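PDB 2Y2W: intracellular exo-alpha-(1->5)-L-arabinofuranosidase from Bifidobacterium longum, which hydrolyses terminal non-reducing alpha-L-arabinofuranosyl bonds in arabinans and arabinoxylan, releasing arabinose during breakdown of the plant cell wall. Local coordinates for residues 93-98 with 423-428; 181-186 with 194-199; 339-344 with 386-391; 443-448 with 469-474. All coordinates share one frame; numbering follows the deposited sequence.

How the interactions relate
From the N terminus, residues 93-98 open interaction 1, whose loop of more than 300 residues closes at 423-428. Nested inside it are interaction 2, a local link between two successive helices (181-186 with 194-199), and, later, interaction 3, which ties the end of the seventh barrel strand (339-344) to the helix at 386-391. Interactions 2 and 3 follow in series. Once interaction 1 has closed, interaction 4 (443-448 with 469-474) forms a hairpin in the C-terminal beta domain. Interaction 1 joins the helix after the first barrel strand to a two-stranded sheet following the eighth, and interactions 2 and 3 each use a barrel helix. Interactions 3 and 4 lie closest, nearest atoms about 6 Å apart.

Interaction 1 of 4, residues 93-98 with 423-428; sequences RQDVLD and GPAWRQ
Arg93, the N-cap residue of the first long helix of the (beta/alpha)8 barrel (94-103), reaches across to the backbone just before strand 425-427, half of a two-stranded antiparallel sheet with 417-419. Its CG lies beside the backbone N (chi1 -83°) and the chain bends at chi3, carrying NH2 to 2.9 Å from Gly423 O, at too poor an angle for a hydrogen bond. The guanidinium is held instead by Glu81 and the backbone O of Glu420, both at NH1, and by Asp95, which NE and NH2 take side-on, one oxygen each. NE to Asp95 OD1 is 3.1 Å, in the guanidinium plane and on the syn lone pair. A lysine in place of Arg93 would probably lose this two-point grip and leave the Asp95 carboxylate less firmly fixed.

Next comes Asp95, with CG between its own backbone N and carbonyl carbon (chi1 58°), which brings the carboxylate back to Arg93 and turns OD2 to the strand, 3.9 Å from Ala425 CB. One residue on, Val96 supplies the apolar end of the contact. Here methyl meets methyl, CG2 lying 4.2 Å from Ala425 CB.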
loop_
_atom_site.group_PDB
_atom_site.type_symbol
_atom_site.label_atom_id
_atom_site.label_comp_id
_atom_site.label_asym_id
_atom_site.label_seq_id
_atom_site.Cartn_x
_atom_site.Cartn_y
_atom_site.Cartn_z
ATOM N N ARG D 93 7.964 38.334 3.944
ATOM C CA ARG D 93 7.594 39.569 4.630
ATOM C C ARG D 93 8.455 39.772 5.867
ATOM O O ARG D 93 8.488 38.917 6.754
ATOM C CB ARG D 93 6.116 39.548 5.021
ATOM C CG ARG D 93 5.170 39.949 3.906
ATOM C CD ARG D 93 3.709 39.847 4.335
ATOM N NE ARG D 93 3.325 40.894 5.280
ATOM C CZ ARG D 93 2.074 41.292 5.500
ATOM N NH1 ARG D 93 1.061 40.745 4.837
ATOM N NH2 ARG D 93 1.834 42.252 6.383
ATOM N N GLN D 94 9.153 40.904 5.920
ATOM C CA GLN D 94 10.029 41.208 7.052
ATOM C C GLN D 94 9.244 41.592 8.299
ATOM O O GLN D 94 9.652 41.257 9.410
ATOM C CB GLN D 94 11.049 42.298 6.696
ATOM C CG GLN D 94 12.226 42.420 7.678
ATOM C CD GLN D 94 13.016 41.123 7.842
ATOM O OE1 GLN D 94 13.571 40.586 6.883
ATOM N NE2 GLN D 94 13.071 40.622 9.071
ATOM N N ASP D 95 8.121 42.283 8.116
ATOM C CA ASP D 95 7.283 42.682 9.249
ATOM C C ASP D 95 6.745 41.468 10.007
ATOM O O ASP D 95 6.620 41.497 11.234
ATOM C CB ASP D 95 6.150 43.632 8.819
ATOM C CG ASP D 95 5.235 43.040 7.745
ATOM O OD1 ASP D 95 5.495 41.918 7.253
ATOM O OD2 ASP D 95 4.244 43.715 7.390
ATOM N N VAL D 96 6.448 40.403 9.264
ATOM C CA VAL D 96 5.999 39.142 9.841
ATOM C C VAL D 96 7.161 38.455 10.556
ATOM O O VAL D 96 7.011 38.001 11.694
ATOM C CB VAL D 96 5.356 38.222 8.765
ATOM C CG1 VAL D 96 5.170 36.801 9.283
ATOM C CG2 VAL D 96 4.025 38.800 8.315
ATOM N N LEU D 97 8.316 38.404 9.891
ATOM C CA LEU D 97 9.546 37.868 10.485
ATOM C C LEU D 97 9.934 38.576 11.785
ATOM O O LEU D 97 10.341 37.922 12.750
ATOM C CB LEU D 97 10.707 37.941 9.490
ATOM C CG LEU D 97 10.931 36.781 8.519
ATOM C CD1 LEU D 97 11.864 37.205 7.394
ATOM C CD2 LEU D 97 11.481 35.558 9.243
ATOM N N ASP D 98 9.805 39.905 11.804
ATOM C CA ASP D 98 10.088 40.708 12.994
ATOM C C ASP D 98 9.208 40.302 14.175
ATOM O O ASP D 98 9.688 40.215 15.306
ATOM C CB ASP D 98 9.923 42.206 12.701
ATOM C CG ASP D 98 11.041 42.769 11.826
ATOM O OD1 ASP D 98 12.129 42.150 11.740
ATOM O OD2 ASP D 98 10.828 43.843 11.223
ATOM N N GLY D 423 -0.322 45.436 3.431
ATOM C CA GLY D 423 -0.402 46.327 4.580
ATOM C C GLY D 423 0.308 45.813 5.817
ATOM O O GLY D 423 1.253 45.029 5.708
ATOM N N PRO D 424 -0.156 46.241 7.007
ATOM C CA PRO D 424 0.558 45.988 8.252
ATOM C C PRO D 424 0.391 44.567 8.790
ATOM O O PRO D 424 -0.501 43.831 8.364
ATOM C CB PRO D 424 -0.084 46.985 9.218
ATOM C CG PRO D 424 -1.484 47.103 8.738
ATOM C CD PRO D 424 -1.436 46.937 7.243
ATOM N N ALA D 425 1.274 44.198 9.713
ATOM C CA ALA D 425 1.121 42.991 10.508
ATOM C C ALA D 425 0.973 43.417 11.961
ATOM O O ALA D 425 1.658 44.337 12.418
ATOM C CB ALA D 425 2.315 42.082 10.332
ATOM N N TRP D 426 0.071 42.759 12.682
ATOM C CA TRP D 426 -0.235 43.151 14.056
ATOM C C TRP D 426 -0.388 41.960 14.997
ATOM O O TRP D 426 -0.586 40.823 14.554
ATOM C CB TRP D 426 -1.476 44.053 14.104
ATOM C CG TRP D 426 -2.697 43.490 13.420
ATOM C CD1 TRP D 426 -3.023 43.613 12.099
ATOM C CD2 TRP D 426 -3.759 42.741 14.026
ATOM N NE1 TRP D 426 -4.213 42.977 11.843
ATOM C CE2 TRP D 426 -4.688 42.436 13.008
ATOM C CE3 TRP D 426 -4.013 42.296 15.328
ATOM C CZ2 TRP D 426 -5.856 41.707 13.251
ATOM C CZ3 TRP D 426 -5.175 41.568 15.570
ATOM C CH2 TRP D 426 -6.080 41.279 14.533
ATOM N N ARG D 427 -0.288 42.237 16.295
ATOM C CA ARG D 427 -0.351 41.215 17.332
ATOM C C ARG D 427 -1.782 41.016 17.803
ATOM O O ARG D 427 -2.490 41.983 18.089
ATOM C CB ARG D 427 0.517 41.612 18.529
ATOM C CG ARG D 427 1.962 41.940 18.196
ATOM C CD ARG D 427 2.568 42.838 19.266
ATOM N NE ARG D 427 3.898 43.317 18.895
ATOM C CZ ARG D 427 4.136 44.376 18.124
ATOM N NH1 ARG D 427 3.133 45.088 17.622
ATOM N NH2 ARG D 427 5.386 44.723 17.850
ATOM N N GLN D 428 -2.202 39.757 17.881
ATOM C CA GLN D 428 -3.485 39.412 18.476
ATOM C C GLN D 428 -3.309 39.340 19.982
ATOM O O GLN D 428 -2.188 39.425 20.481
ATOM C CB GLN D 428 -4.005 38.080 17.932
ATOM C CG GLN D 428 -4.377 38.121 16.465
ATOM C CD GLN D 428 -5.703 37.448 16.180
ATOM O OE1 GLN D 428 -6.735 37.834 16.727
ATOM N NE2 GLN D 428 -5.684 36.449 15.310
#

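Interaction 2 of 4, residues 181-186 with 194-199; sequences LEYVNG and DQRVAN
Tyr183 and Arg196 lie against each other where helix 174-185, which follows the third strand of the (beta/alpha)8 barrel, packs on the short extra helix 191-198 that comes before the fourth. The segments 181-185 and 194-198 cross at -45°, their axes 8.5 Å apart at the closest. The tyrosine has CG anti to its backbone N (chi1 173°), which sends the ring out toward the second helix, where the aliphatic part of Arg196 covers one face. Arg196 CB stands 4.0 Å from the ring centroid, a CH-pi contact offset toward the rim. Gln195 comes in at the ring edge instead, its CB 3.8 Å from Tyr183 CE1, and the two side chains cross at about a right angle.

Beyond CB the arginine chain bends at chi2 and chi3, turning the guanidinium back to the end of the first helix. There NE donates to Tyr183 O over 2.8 Å, in the carbonyl plane, so one residue offers Arg196 both its ring and its carbonyl. NH2 sits at Gly186 O, but the modelled separation is too short to be trusted. Ile201 O takes NH1. An alanine in place of Arg196 would keep the CB over the ring but would probably leave Tyr183 O and Ile201 O without their arginine donors.

The phenol end is pinned separately: Asp150 of the barrel binds Tyr183 OH, and Asn199, its amide turned 55° from the ring plane, approaches at the ring edge and donates from ND2 to OH over 2.8 Å.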
loop_
_atom_site.group_PDB
_atom_site.type_symbol
_atom_site.label_atom_id
_atom_site.label_comp_id
_atom_site.label_asym_id
_atom_site.label_seq_id
_atom_site.Cartn_x
_atom_site.Cartn_y
_atom_site.Cartn_z
ATOM N N LEU D 181 14.236 12.732 2.714
ATOM C CA LEU D 181 15.297 12.690 3.715
ATOM C C LEU D 181 16.673 12.834 3.060
ATOM O O LEU D 181 17.505 13.624 3.505
ATOM C CB LEU D 181 15.205 11.386 4.519
ATOM C CG LEU D 181 16.310 11.016 5.513
ATOM C CD1 LEU D 181 16.439 12.047 6.629
ATOM C CD2 LEU D 181 16.037 9.640 6.081
ATOM N N GLU D 182 16.893 12.066 1.998
ATOM C CA GLU D 182 18.125 12.117 1.222
ATOM C C GLU D 182 18.309 13.481 0.552
ATOM O O GLU D 182 19.410 14.026 0.549
ATOM C CB GLU D 182 18.113 11.002 0.177
ATOM C CG GLU D 182 19.393 10.830 -0.621
ATOM C CD GLU D 182 19.321 9.653 -1.592
ATOM O OE1 GLU D 182 18.413 8.801 -1.447
ATOM O OE2 GLU D 182 20.177 9.568 -2.496
ATOM N N TYR D 183 17.229 14.026 -0.008
ATOM C CA TYR D 183 17.276 15.321 -0.689
ATOM C C TYR D 183 17.623 16.444 0.277
ATOM O O TYR D 183 18.418 17.331 -0.041
ATOM C CB TYR D 183 15.941 15.631 -1.375
ATOM C CG TYR D 183 15.861 17.029 -1.953
ATOM C CD1 TYR D 183 16.269 17.287 -3.258
ATOM C CD2 TYR D 183 15.383 18.096 -1.189
ATOM C CE1 TYR D 183 16.206 18.564 -3.788
ATOM C CE2 TYR D 183 15.317 19.379 -1.709
ATOM C CZ TYR D 183 15.729 19.606 -3.009
ATOM O OH TYR D 183 15.664 20.873 -3.531
ATOM N N VAL D 184 17.021 16.389 1.458
ATOM C CA VAL D 184 17.131 17.463 2.429
ATOM C C VAL D 184 18.426 17.410 3.266
ATOM O O VAL D 184 18.971 18.456 3.630
ATOM C CB VAL D 184 15.861 17.505 3.320
ATOM C CG1 VAL D 184 15.990 16.583 4.519
ATOM C CG2 VAL D 184 15.571 18.909 3.765
ATOM N N ASN D 185 18.924 16.206 3.547
ATOM C CA ASN D 185 20.009 16.029 4.519
ATOM C C ASN D 185 21.233 15.269 4.017
ATOM O O ASN D 185 22.242 15.176 4.720
ATOM C CB ASN D 185 19.480 15.351 5.790
ATOM C CG ASN D 185 18.731 16.306 6.700
ATOM O OD1 ASN D 185 18.825 17.530 6.559
ATOM N ND2 ASN D 185 17.980 15.750 7.645
ATOM N N GLY D 186 21.142 14.723 2.810
ATOM C CA GLY D 186 22.229 13.935 2.246
ATOM C C GLY D 186 23.452 14.771 1.930
ATOM O O GLY D 186 23.353 15.977 1.704
ATOM N N ASP D 194 22.352 16.116 -4.939
ATOM C CA ASP D 194 22.862 16.971 -6.012
ATOM C C ASP D 194 21.788 17.903 -6.574
ATOM O O ASP D 194 22.101 19.004 -7.033
ATOM C CB ASP D 194 23.494 16.136 -7.129
ATOM C CG ASP D 194 24.848 15.549 -6.735
ATOM O OD1 ASP D 194 25.252 15.685 -5.558
ATOM O OD2 ASP D 194 25.511 14.946 -7.608
ATOM N N GLN D 195 20.532 17.462 -6.525
ATOM C CA GLN D 195 19.397 18.311 -6.889
ATOM C C GLN D 195 19.269 19.501 -5.947
ATOM O O GLN D 195 19.044 20.620 -6.397
ATOM C CB GLN D 195 18.088 17.519 -6.913
ATOM C CG GLN D 195 17.819 16.796 -8.222
ATOM C CD GLN D 195 16.441 16.160 -8.267
ATOM O OE1 GLN D 195 15.431 16.809 -7.985
ATOM N NE2 GLN D 195 16.391 14.881 -8.634
ATOM N N ARG D 196 19.422 19.255 -4.648
ATOM C CA ARG D 196 19.385 20.323 -3.646
ATOM C C ARG D 196 20.494 21.341 -3.900
ATOM O O ARG D 196 20.261 22.549 -3.832
ATOM C CB ARG D 196 19.520 19.752 -2.236
ATOM C CG ARG D 196 19.062 20.696 -1.133
ATOM C CD ARG D 196 19.962 20.640 0.094
ATOM N NE ARG D 196 20.398 19.286 0.417
ATOM C CZ ARG D 196 21.648 18.843 0.304
ATOM N NH1 ARG D 196 22.619 19.644 -0.119
ATOM N NH2 ARG D 196 21.928 17.587 0.620
ATOM N N VAL D 197 21.693 20.835 -4.192
ATOM C CA VAL D 197 22.847 21.666 -4.535
ATOM C C VAL D 197 22.557 22.517 -5.777
ATOM O O VAL D 197 22.804 23.725 -5.781
ATOM C CB VAL D 197 24.123 20.801 -4.757
ATOM C CG1 VAL D 197 25.312 21.669 -5.155
ATOM C CG2 VAL D 197 24.451 19.988 -3.506
ATOM N N ALA D 198 22.015 21.881 -6.814
ATOM C CA ALA D 198 21.645 22.570 -8.050
ATOM C C ALA D 198 20.518 23.578 -7.827
ATOM O O ALA D 198 20.428 24.581 -8.537
ATOM C CB ALA D 198 21.256 21.565 -9.116
ATOM N N ASN D 199 19.674 23.311 -6.832
ATOM C CA ASN D 199 18.568 24.204 -6.488
ATOM C C ASN D 199 18.976 25.409 -5.633
ATOM O O ASN D 199 18.144 26.269 -5.335
ATOM C CB ASN D 199 17.434 23.426 -5.810
ATOM C CG ASN D 199 16.723 22.468 -6.758
ATOM O OD1 ASN D 199 17.006 22.422 -7.957
ATOM N ND2 ASN D 199 15.796 21.691 -6.216
#

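Interaction 3 of 4, residues 339-344 with 386-391; sequences DEWGVW and VVEGSL
Glu388, Trp341 and Val343 bury the most surface where the end of the seventh strand of the (beta/alpha)8 barrel meets helix 382-397. Glu388 reaches from the helix with its chain extended beyond CG, crossing Val343 at a slant. Its CG touches Val343 CG2 at 3.7 Å, while OE2 receives a weak but fairly straight hydrogen bond from Val343 N, 3.4 Å long. The stronger partner of OE2 is Arg407 of the next barrel strand, in a salt bridge.

Trp341 holds CG between its backbone N and carbonyl carbon (chi1 72°), which swings the indole off the strand and brings its six-membered ring to the helix. Leu391 slides past it in the opposite direction and meets the ring edge, CD1 lying 3.9 Å from Trp341 CE3. CZ3 of the same ring is 4.2 Å from Glu388 CG. Val343 CG2 also reaches Val387 CG1, at 4.3 Å.

Gly342, whose phi of 135° suits glycine, lets the chain turn a corner between Trp341 and Val343. Two residues before it stands Glu340, by similarity the nucleophile, and two after it Trp344, probably important for substrate recognition. The buried carboxylate of Glu388 is likely to stay ionised beside Arg407, and with the apolar packing around it would link the backbone just beyond the nucleophile to both the helix and the neighbouring strand.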
loop_
_atom_site.group_PDB
_atom_site.type_symbol
_atom_site.label_atom_id
_atom_site.label_comp_id
_atom_site.label_asym_id
_atom_site.label_seq_id
_atom_site.Cartn_x
_atom_site.Cartn_y
_atom_site.Cartn_z
ATOM N N ASP D 339 2.161 19.105 19.254
ATOM C CA ASP D 339 2.482 19.798 18.006
ATOM C C ASP D 339 1.307 20.515 17.334
ATOM O O ASP D 339 1.489 21.191 16.321
ATOM C CB ASP D 339 3.226 18.873 17.026
ATOM C CG ASP D 339 2.501 17.560 16.766
ATOM O OD1 ASP D 339 1.351 17.387 17.224
ATOM O OD2 ASP D 339 3.099 16.693 16.093
ATOM N N GLU D 340 0.113 20.367 17.899
ATOM C CA GLU D 340 -1.032 21.190 17.512
ATOM C C GLU D 340 -1.878 21.531 18.736
ATOM O O GLU D 340 -2.634 20.697 19.232
ATOM C CB GLU D 340 -1.875 20.505 16.428
ATOM C CG GLU D 340 -1.335 20.688 15.013
ATOM C CD GLU D 340 -2.287 20.205 13.932
ATOM O OE1 GLU D 340 -3.517 20.394 14.073
ATOM O OE2 GLU D 340 -1.800 19.644 12.927
ATOM N N TRP D 341 -1.723 22.755 19.231
ATOM C CA TRP D 341 -2.515 23.238 20.360
ATOM C C TRP D 341 -2.943 24.688 20.158
ATOM O O TRP D 341 -2.376 25.398 19.329
ATOM C CB TRP D 341 -1.759 23.064 21.687
ATOM C CG TRP D 341 -0.599 24.005 21.882
ATOM C CD1 TRP D 341 0.695 23.804 21.494
ATOM C CD2 TRP D 341 -0.629 25.290 22.521
ATOM N NE1 TRP D 341 1.470 24.881 21.846
ATOM C CE2 TRP D 341 0.683 25.809 22.477
ATOM C CE3 TRP D 341 -1.640 26.053 23.123
ATOM C CZ2 TRP D 341 1.016 27.056 23.015
ATOM C CZ3 TRP D 341 -1.310 27.296 23.656
ATOM C CH2 TRP D 341 0.010 27.784 23.598
ATOM N N GLY D 342 -3.955 25.113 20.913
ATOM C CA GLY D 342 -4.412 26.500 20.884
ATOM C C GLY D 342 -5.917 26.662 20.823
ATOM O O GLY D 342 -6.661 25.680 20.861
ATOM N N VAL D 343 -6.359 27.914 20.727
ATOM C CA VAL D 343 -7.776 28.238 20.634
ATOM C C VAL D 343 -8.215 28.278 19.173
ATOM O O VAL D 343 -7.634 29.005 18.368
ATOM C CB VAL D 343 -8.101 29.584 21.337
ATOM C CG1 VAL D 343 -9.537 30.014 21.064
ATOM C CG2 VAL D 343 -7.862 29.478 22.837
ATOM N N TRP D 344 -9.235 27.484 18.841
ATOM C CA TRP D 344 -9.819 27.471 17.497
ATOM C C TRP D 344 -11.328 27.237 17.524
ATOM O O TRP D 344 -11.800 26.194 17.984
ATOM C CB TRP D 344 -9.117 26.434 16.606
ATOM C CG TRP D 344 -9.777 26.177 15.263
ATOM C CD1 TRP D 344 -10.443 27.081 14.480
ATOM C CD2 TRP D 344 -9.797 24.937 14.540
ATOM N NE1 TRP D 344 -10.889 26.479 13.329
ATOM C CE2 TRP D 344 -10.504 25.164 13.338
ATOM C CE3 TRP D 344 -9.286 23.657 14.793
ATOM C CZ2 TRP D 344 -10.718 24.156 12.390
ATOM C CZ3 TRP D 344 -9.499 22.654 13.847
ATOM C CH2 TRP D 344 -10.209 22.911 12.663
ATOM N N VAL D 386 -6.372 34.503 27.664
ATOM C CA VAL D 386 -6.220 34.023 29.042
ATOM C C VAL D 386 -6.220 32.490 29.097
ATOM O O VAL D 386 -5.502 31.889 29.900
ATOM C CB VAL D 386 -7.302 34.626 29.996
ATOM C CG1 VAL D 386 -7.172 34.071 31.414
ATOM C CG2 VAL D 386 -7.204 36.146 30.026
ATOM N N VAL D 387 -7.016 31.869 28.228
ATOM C CA VAL D 387 -7.059 30.410 28.119
ATOM C C VAL D 387 -5.724 29.856 27.612
ATOM O O VAL D 387 -5.221 28.866 28.145
ATOM C CB VAL D 387 -8.246 29.929 27.231
ATOM C CG1 VAL D 387 -8.217 28.411 27.038
ATOM C CG2 VAL D 387 -9.566 30.345 27.850
ATOM N N GLU D 388 -5.149 30.507 26.600
ATOM C CA GLU D 388 -3.844 30.103 26.064
ATOM C C GLU D 388 -2.717 30.296 27.077
ATOM O O GLU D 388 -1.788 29.488 27.136
ATOM C CB GLU D 388 -3.530 30.830 24.754
ATOM C CG GLU D 388 -4.272 30.259 23.553
ATOM C CD GLU D 388 -3.731 30.741 22.215
ATOM O OE1 GLU D 388 -2.552 31.162 22.144
ATOM O OE2 GLU D 388 -4.492 30.694 21.225
ATOM N N GLY D 389 -2.813 31.361 27.874
ATOM C CA GLY D 389 -1.887 31.604 28.977
ATOM C C GLY D 389 -1.875 30.468 29.984
ATOM O O GLY D 389 -0.811 30.066 30.461
ATOM N N SER D 390 -3.060 29.944 30.297
ATOM C CA SER D 390 -3.194 28.824 31.233
ATOM C C SER D 390 -2.755 27.495 30.619
ATOM O O SER D 390 -2.255 26.620 31.331
ATOM C CB SER D 390 -4.627 28.718 31.774
ATOM O OG SER D 390 -5.524 28.228 30.792
ATOM N N LEU D 391 -2.946 27.345 29.309
ATOM C CA LEU D 391 -2.477 26.152 28.596
ATOM C C LEU D 391 -0.953 26.068 28.622
ATOM O O LEU D 391 -0.390 25.001 28.872
ATOM C CB LEU D 391 -2.991 26.121 27.152
ATOM C CG LEU D 391 -4.489 25.941 26.884
ATOM C CD1 LEU D 391 -4.772 26.074 25.398
ATOM C CD2 LEU D 391 -5.017 24.615 27.409
#

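Interaction 4 of 4, residues 443-448 with 469-474; sequences GQAYAP and VVTWDE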
loop_
_atom_site.group_PDB
_atom_site.type_symbol
_atom_site.label_atom_id
_atom_site.label_comp_id
_atom_site.label_asym_id
_atom_site.label_seq_id
_atom_site.Cartn_x
_atom_site.Cartn_y
_atom_site.Cartn_z
ATOM N N GLY D 443 15.613 28.093 32.502
ATOM C CA GLY D 443 16.158 27.304 33.603
ATOM C C GLY D 443 15.303 26.110 33.973
ATOM O O GLY D 443 15.068 25.226 33.148
ATOM N N GLN D 444 14.845 26.091 35.224
ATOM C CA GLN D 444 14.035 24.994 35.751
ATOM C C GLN D 444 12.577 25.419 35.940
ATOM O O GLN D 444 12.293 26.584 36.229
ATOM C CB GLN D 444 14.607 24.494 37.082
ATOM C CG GLN D 444 15.986 23.839 36.990
ATOM C CD GLN D 444 15.933 22.353 36.654
ATOM O OE1 GLN D 444 14.861 21.747 36.587
ATOM N NE2 GLN D 444 17.101 21.757 36.446
ATOM N N ALA D 445 11.664 24.464 35.775
ATOM C CA ALA D 445 10.235 24.709 35.953
ATOM C C ALA D 445 9.750 24.145 37.284
ATOM O O ALA D 445 9.999 22.982 37.605
ATOM C CB ALA D 445 9.440 24.117 34.795
ATOM N N TYR D 446 9.062 24.982 38.053
ATOM C CA TYR D 446 8.563 24.604 39.372
ATOM C C TYR D 446 7.042 24.686 39.430
ATOM O O TYR D 446 6.444 25.631 38.909
ATOM C CB TYR D 446 9.169 25.505 40.452
ATOM C CG TYR D 446 10.618 25.217 40.775
ATOM C CD1 TYR D 446 10.960 24.258 41.727
ATOM C CD2 TYR D 446 11.649 25.913 40.141
ATOM C CE1 TYR D 446 12.292 23.991 42.035
ATOM C CE2 TYR D 446 12.987 25.652 40.443
ATOM C CZ TYR D 446 13.298 24.687 41.390
ATOM O OH TYR D 446 14.612 24.415 41.698
ATOM N N ALA D 447 6.427 23.690 40.063
ATOM C CA ALA D 447 4.982 23.680 40.274
ATOM C C ALA D 447 4.660 24.075 41.718
ATOM O O ALA D 447 4.727 23.238 42.622
ATOM C CB ALA D 447 4.400 22.307 39.938
ATOM N N PRO D 448 4.311 25.358 41.939
ATOM C CA PRO D 448 4.130 25.863 43.300
ATOM C C PRO D 448 2.864 25.329 43.960
ATOM O O PRO D 448 1.924 24.929 43.268
ATOM C CB PRO D 448 4.025 27.376 43.099
ATOM C CG PRO D 448 3.462 27.533 41.735
ATOM C CD PRO D 448 3.956 26.369 40.924
ATOM N N VAL D 469 2.668 28.887 37.267
ATOM C CA VAL D 469 3.997 28.260 37.152
ATOM C C VAL D 469 5.118 29.197 37.581
ATOM O O VAL D 469 5.007 30.417 37.451
ATOM C CB VAL D 469 4.347 27.807 35.707
ATOM C CG1 VAL D 469 3.812 26.431 35.425
ATOM C CG2 VAL D 469 3.883 28.825 34.664
ATOM N N VAL D 470 6.209 28.611 38.067
ATOM C CA VAL D 470 7.417 29.365 38.391
ATOM C C VAL D 470 8.609 28.794 37.624
ATOM O O VAL D 470 8.909 27.602 37.724
ATOM C CB VAL D 470 7.719 29.355 39.914
ATOM C CG1 VAL D 470 8.992 30.138 40.221
ATOM C CG2 VAL D 470 6.548 29.924 40.704
ATOM N N THR D 471 9.271 29.649 36.847
ATOM C CA THR D 471 10.519 29.279 36.183
ATOM C C THR D 471 11.687 30.037 36.806
ATOM O O THR D 471 11.583 31.236 37.087
ATOM C CB THR D 471 10.473 29.509 34.656
ATOM O OG1 THR D 471 9.897 30.789 34.373
ATOM C CG2 THR D 471 9.648 28.427 33.979
ATOM N N TRP D 472 12.793 29.328 37.017
ATOM C CA TRP D 472 13.917 29.854 37.789
ATOM C C TRP D 472 15.268 29.363 37.278
ATOM O O TRP D 472 15.499 28.156 37.150
ATOM C CB TRP D 472 13.732 29.488 39.269
ATOM C CG TRP D 472 14.887 29.826 40.169
ATOM C CD1 TRP D 472 15.734 28.945 40.778
ATOM C CD2 TRP D 472 15.311 31.134 40.575
ATOM N NE1 TRP D 472 16.662 29.619 41.531
ATOM C CE2 TRP D 472 16.426 30.965 41.426
ATOM C CE3 TRP D 472 14.859 32.432 40.300
ATOM C CZ2 TRP D 472 17.098 32.045 42.007
ATOM C CZ3 TRP D 472 15.529 33.506 40.878
ATOM C CH2 TRP D 472 16.636 33.303 41.723
ATOM N N ASP D 473 16.150 30.317 36.984
ATOM C CA ASP D 473 17.533 30.031 36.606
ATOM C C ASP D 473 18.434 30.272 37.817
ATOM O O ASP D 473 18.545 31.400 38.307
ATOM C CB ASP D 473 17.961 30.915 35.425
ATOM C CG ASP D 473 19.157 30.358 34.666
ATOM O OD1 ASP D 473 20.188 30.040 35.297
ATOM O OD2 ASP D 473 19.070 30.252 33.423
ATOM N N GLU D 474 19.068 29.201 38.294
ATOM C CA GLU D 474 19.921 29.246 39.485
ATOM C C GLU D 474 21.247 29.974 39.231
ATOM O O GLU D 474 21.961 30.327 40.174
ATOM C CB GLU D 474 20.181 27.823 39.997
ATOM C CG GLU D 474 20.547 27.734 41.478
ATOM C CD GLU D 474 20.949 26.330 41.915
ATOM O OE1 GLU D 474 20.421 25.342 41.356
ATOM O OE2 GLU D 474 21.793 26.214 42.828
#
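Gln444 O is gripped twice from the facing strand: Trp472 N donates to it over 2.9 Å in the carbonyl plane, and Thr471 CA adds a CH...O contact at 3.2 Å. The return bond, from Gln444 N to Trp472 O, is also 2.9 Å and nearly straight, but its donor stands 43° above the carbonyl plane. Two residues along, Tyr446 N meets Val470 O almost along the C=O axis at 2.6 Å, and Val470 N answers to Tyr446 O. Gln444-Trp472 and Tyr446-Val470 are thus antiparallel hydrogen-bonded pairs, with Ala445-Thr471 the non-hydrogen-bonded pair between them.

The two strands, 444-456 and 462-473, form a beta hairpin in the C-terminal beta domain, whose sheet continues past 462-473 to strand 478-485. On one face, Tyr446 has CG beside its backbone N (chi1 -74°), and its ring leans along the sheet to Trp472, with CE2 4.1 Å from Trp472 CB; the two side chains meet at a slant. At its root Tyr446 CB packs on Val470 CB, and Pro448 CG reaches Val470 CG2 at 4.0 Å from farther along the chain. Phe564 of strand 558-564 touches both Val470 and Trp472. On the opposite face Ala445 and Thr471 are only loosely apposed, CB to CG2 4.4 Å. Gly443, with positive phi, lies just before the first pair: a side chain here would run into Trp472 O, and its bare CA lies 4.1 Å from Asp473 OD2, while OD1 of that aspartate binds Gln475 N.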